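Local structure of sulfite reductase [ferredoxin] (Mycobacterium tuberculosis, 1ZJ8) at residues 234-239 / 279-284; 264-269 / 309-314. The protein reduces sulfite to hydrogen sulfide with electrons from ferredoxin, using a siroheme and a [4Fe-4S] cluster, a step in making sulfur-containing amino acids and cofactors. All blocks are in the same frame, centred on the assembly; numbering follows the deposited sequence.

Interaction 1: 234-239 / 279-284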
# COMPACT_ATOMS: atom_id res chain seq x y z
N ASN A 234 5.71 -7.63 -2.06
CA ASN A 234 6.59 -6.85 -1.17
C ASN A 234 8.09 -7.21 -1.46
O ASN A 234 8.38 -8.28 -1.97
CB ASN A 234 6.21 -7.11 0.31
CG ASN A 234 4.99 -6.28 0.77
OD1 ASN A 234 5.13 -5.14 1.16
ND2 ASN A 234 3.80 -6.89 0.78
N ASP A 235 9.01 -6.30 -1.15
CA ASP A 235 10.44 -6.58 -1.32
C ASP A 235 10.87 -7.74 -0.45
O ASP A 235 11.76 -8.50 -0.83
CB ASP A 235 11.28 -5.38 -0.94
CG ASP A 235 11.05 -4.21 -1.87
OD1 ASP A 235 11.54 -4.28 -3.02
OD2 ASP A 235 10.37 -3.24 -1.44
N VAL A 236 10.27 -7.84 0.73
CA VAL A 236 10.60 -8.91 1.68
C VAL A 236 9.35 -9.25 2.51
O VAL A 236 8.62 -8.36 2.94
CB VAL A 236 11.81 -8.53 2.61
CG1 VAL A 236 11.49 -7.33 3.51
CG2 VAL A 236 12.24 -9.73 3.47
N ALA A 237 9.10 -10.53 2.72
CA ALA A 237 7.91 -10.95 3.47
C ALA A 237 8.20 -12.13 4.41
O ALA A 237 8.91 -13.08 4.05
CB ALA A 237 6.78 -11.28 2.52
N PHE A 238 7.66 -12.04 5.63
CA PHE A 238 7.73 -13.13 6.60
C PHE A 238 6.29 -13.57 6.88
O PHE A 238 5.53 -12.85 7.54
CB PHE A 238 8.41 -12.66 7.88
CG PHE A 238 9.85 -12.24 7.71
CD1 PHE A 238 10.17 -11.00 7.17
CD2 PHE A 238 10.88 -13.07 8.13
CE1 PHE A 238 11.50 -10.60 7.02
CE2 PHE A 238 12.20 -12.68 7.99
CZ PHE A 238 12.51 -11.44 7.43
N ILE A 239 5.90 -14.72 6.36
CA ILE A 239 4.52 -15.17 6.44
C ILE A 239 4.45 -16.47 7.22
O ILE A 239 5.19 -17.39 6.95
CB ILE A 239 3.90 -15.33 5.02
CG1 ILE A 239 3.28 -14.03 4.45
CG2 ILE A 239 2.75 -16.33 5.06
CD1 ILE A 239 3.78 -12.71 4.97
N GLU A 279 16.52 -9.95 12.92
CA GLU A 279 17.90 -10.24 12.52
C GLU A 279 18.00 -10.53 11.00
O GLU A 279 18.80 -9.97 10.25
CB GLU A 279 18.34 -11.49 13.30
CG GLU A 279 19.71 -11.50 13.88
CD GLU A 279 20.03 -12.87 14.52
OE1 GLU A 279 19.76 -13.93 13.88
OE2 GLU A 279 20.57 -12.89 15.65
N VAL A 280 17.15 -11.45 10.58
CA VAL A 280 17.13 -11.90 9.20
C VAL A 280 16.66 -10.76 8.31
O VAL A 280 17.17 -10.58 7.20
CB VAL A 280 16.19 -13.10 9.06
CG1 VAL A 280 15.99 -13.46 7.59
CG2 VAL A 280 16.73 -14.29 9.86
N TRP A 281 15.68 -9.99 8.81
CA TRP A 281 15.18 -8.82 8.08
C TRP A 281 16.34 -7.88 7.80
O TRP A 281 16.49 -7.39 6.68
CB TRP A 281 14.09 -8.12 8.88
CG TRP A 281 13.52 -6.92 8.20
CD1 TRP A 281 12.42 -6.88 7.39
CD2 TRP A 281 14.02 -5.58 8.26
NE1 TRP A 281 12.20 -5.60 6.95
CE2 TRP A 281 13.17 -4.77 7.47
CE3 TRP A 281 15.11 -4.98 8.90
CZ2 TRP A 281 13.36 -3.40 7.31
CZ3 TRP A 281 15.29 -3.61 8.74
CH2 TRP A 281 14.42 -2.83 7.96
N ALA A 282 17.16 -7.65 8.83
CA ALA A 282 18.31 -6.74 8.69
C ALA A 282 19.27 -7.23 7.61
O ALA A 282 19.75 -6.46 6.79
CB ALA A 282 19.01 -6.58 10.03
N ALA A 283 19.52 -8.53 7.59
CA ALA A 283 20.45 -9.13 6.66
C ALA A 283 19.97 -9.00 5.21
O ALA A 283 20.76 -8.71 4.29
CB ALA A 283 20.65 -10.57 7.01
N VAL A 284 18.68 -9.20 4.99
CA VAL A 284 18.11 -9.04 3.65
C VAL A 284 18.22 -7.57 3.20
O VAL A 284 18.69 -7.28 2.08
CB VAL A 284 16.62 -9.48 3.59
CG1 VAL A 284 15.99 -9.09 2.27
CG2 VAL A 284 16.48 -11.00 3.83

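Interaction 2: 264-269 / 309-314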
# COMPACT_ATOMS: atom_id res chain seq x y z
N LEU A 264 6.46 -11.32 -9.15
CA LEU A 264 6.11 -11.97 -7.89
C LEU A 264 7.34 -12.29 -7.04
O LEU A 264 8.31 -12.89 -7.51
CB LEU A 264 5.34 -13.28 -8.16
CG LEU A 264 3.98 -13.18 -8.83
CD1 LEU A 264 3.46 -14.57 -9.14
CD2 LEU A 264 3.01 -12.41 -7.95
N ALA A 265 7.30 -11.90 -5.77
CA ALA A 265 8.30 -12.33 -4.81
C ALA A 265 8.26 -13.85 -4.67
O ALA A 265 7.21 -14.47 -4.84
CB ALA A 265 8.11 -11.63 -3.45
N GLN A 266 9.42 -14.43 -4.38
CA GLN A 266 9.63 -15.88 -4.43
C GLN A 266 10.21 -16.42 -3.12
O GLN A 266 11.01 -15.76 -2.47
CB GLN A 266 10.58 -16.22 -5.57
CG GLN A 266 10.39 -15.34 -6.82
CD GLN A 266 11.56 -15.44 -7.75
OE1 GLN A 266 11.83 -16.51 -8.34
NE2 GLN A 266 12.30 -14.33 -7.88
N ARG A 267 9.81 -17.63 -2.76
CA ARG A 267 10.25 -18.28 -1.55
C ARG A 267 11.76 -18.53 -1.52
O ARG A 267 12.32 -19.15 -2.41
CB ARG A 267 9.56 -19.64 -1.40
CG ARG A 267 8.06 -19.54 -1.30
CD ARG A 267 7.45 -20.73 -0.58
NE ARG A 267 8.17 -21.03 0.66
CZ ARG A 267 8.89 -22.13 0.88
NH1 ARG A 267 9.04 -23.06 -0.05
NH2 ARG A 267 9.50 -22.30 2.05
N VAL A 268 12.40 -18.08 -0.45
CA VAL A 268 13.80 -18.38 -0.22
C VAL A 268 13.97 -19.87 0.16
O VAL A 268 15.06 -20.42 0.04
CB VAL A 268 14.36 -17.46 0.87
CG1 VAL A 268 15.81 -17.82 1.19
CG2 VAL A 268 14.22 -15.98 0.43
N GLY A 269 12.87 -20.49 0.60
CA GLY A 269 12.86 -21.89 1.03
C GLY A 269 13.17 -22.07 2.51
O GLY A 269 13.49 -23.19 2.94
N TRP A 309 20.26 -12.52 -10.24
CA TRP A 309 20.92 -13.55 -9.40
C TRP A 309 20.24 -14.92 -9.37
O TRP A 309 20.90 -15.96 -9.51
CB TRP A 309 20.99 -13.08 -7.96
CG TRP A 309 22.05 -12.06 -7.69
CD1 TRP A 309 22.76 -11.35 -8.62
CD2 TRP A 309 22.50 -11.62 -6.41
NE1 TRP A 309 23.64 -10.51 -7.98
CE2 TRP A 309 23.50 -10.65 -6.62
CE3 TRP A 309 22.15 -11.96 -5.09
CZ2 TRP A 309 24.15 -10.00 -5.57
CZ3 TRP A 309 22.80 -11.31 -4.04
CH2 TRP A 309 23.79 -10.35 -4.29
N GLY A 310 18.93 -14.90 -9.15
CA GLY A 310 18.19 -16.11 -8.78
C GLY A 310 18.23 -16.30 -7.26
O GLY A 310 19.13 -15.79 -6.58
N ILE A 311 17.24 -17.01 -6.74
CA ILE A 311 17.11 -17.27 -5.29
C ILE A 311 18.32 -18.00 -4.67
O ILE A 311 18.83 -17.58 -3.64
CB ILE A 311 15.78 -18.02 -4.98
CG1 ILE A 311 14.61 -17.02 -4.88
CG2 ILE A 311 15.87 -18.84 -3.68
CD1 ILE A 311 14.51 -16.26 -3.54
N ALA A 312 18.76 -19.10 -5.28
CA ALA A 312 19.93 -19.86 -4.80
C ALA A 312 21.12 -18.95 -4.53
O ALA A 312 21.67 -18.94 -3.43
CB ALA A 312 20.32 -20.95 -5.79
N LYS A 313 21.51 -18.18 -5.54
CA LYS A 313 22.63 -17.27 -5.39
C LYS A 313 22.40 -16.25 -4.24
O LYS A 313 23.34 -15.90 -3.50
CB LYS A 313 22.96 -16.55 -6.71
CG LYS A 313 24.23 -15.68 -6.60
CD LYS A 313 24.57 -14.83 -7.82
CE LYS A 313 25.67 -13.80 -7.50
NZ LYS A 313 26.06 -13.00 -8.70
N PHE A 314 21.16 -15.78 -4.09
CA PHE A 314 20.83 -14.77 -3.08
C PHE A 314 20.89 -15.36 -1.66
O PHE A 314 21.47 -14.76 -0.76
CB PHE A 314 19.43 -14.18 -3.35
CG PHE A 314 18.91 -13.33 -2.24
CD1 PHE A 314 19.33 -12.00 -2.10
CD2 PHE A 314 17.99 -13.85 -1.31
CE1 PHE A 314 18.85 -11.21 -1.06
CE2 PHE A 314 17.52 -13.08 -0.27
CZ PHE A 314 17.95 -11.75 -0.13

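Interaction 1: 234-239 / 279-284
V236 and F238 of strand 236-239 face V280, W281 and V284 of helix 279-284, whose axis passes 10.1 Å from that of the strand and runs nearly antiparallel to it, at 160°. Here helix 277-291 packs on the mixed sheet of the nitrite and sulfite reductase 4Fe-4S domain; no hydrogen bond crosses this buried contact, and its cohesion is apolar. The F238 ring reaches V280 and W281, near the start of helix 277-291, its CZ lying 3.7 Å from W281 N. Its CE2 corner has V280 CG1 at 3.9 Å, beside the ring edge and near its plane. At the other corner, CE1 comes to 3.8 Å from W281 CD1 and sits in the plane of the indole, so F238 meets that ring at its edge. With CG anti to the backbone N (chi1 -180°), W281 brings CD1 of its indole against both F238 and V236, which meet it from adjacent directions, and V236 CG1 approaches obliquely to 3.9 Å from W281 NE1. That nitrogen is hydrogen-bonded to T221 OG1, a bond that probably helps hold the ring's orientation. The second branch of V236, CG2, reaches one turn further along and meets V284 CG1 at 4.0 Å. Around the contact, V236 and V284 also pack on Y219 of the parallel strand 219-224, V236 and F238 lean on L252 of the antiparallel strand 249-254, and helix 311-323 covers A283 and V284 through L318.

Interaction 2: 264-269 / 309-314
R267 O is enclosed by the side chain of I311, with I311 CG2 and CD1 each 3.8 Å from it and CG1 at 4.0 Å, all van der Waals contacts and not bonds. The setting is the mixed sheet of a nitrite and sulfite reductase 4Fe-4S domain, with the N-terminus of helix 311-323 laid on one of its strands, so that I311 and F314 come against Q266, R267 and V268 of strand 266-269. G310, the N-cap residue, has a positive phi (87°) and joins helix 302-309 to the helix that follows; its O accepts a hydrogen bond from F314 N. I311 does most of the touching. Its CG2, anti to the backbone N, is thereby put beside R267 O, while CG1 lies 4.2 Å from Q266 CB. CD1 lies 3.7 Å from Q266 O, so the branched side chain covers two successive strand carbonyls. R267 itself takes part through its backbone: its side chain starts away from the helix, and its guanidinium is held by a salt bridge from NE to D251 and a hydrogen bond from NH2 to G330 O. F314, buried, leans in addition on V254 of strand 249-254, on I306 of helix 302-309 and on V287 of helix 277-291. V268 crosses I311 at about a right angle and places CG2 4.0 Å from I311 CD1. The same methyl, V268 CG2, lies 4.4 Å from F314 CE2, at the edge of the phenyl ring and near its plane.

Interactions 1 and 2 have centres 12 Å apart and belong to one layer of helices on one mixed sheet. Strand 249-254 lies between the two contacting strands, and its L252, a neighbour of interaction 1, is also touched by V268 of interaction 2. The helices meet where V284 CG1 comes to 4.1 Å from F314 CZ, and the loop ends of the strand segments meet at N234 O and A265 CB, 3.7 Å apart. In chain order the segments alternate. Neither contact touches the siroheme, which is about 12 Å from the side chain of V236 and about 14 Å from that of Q266.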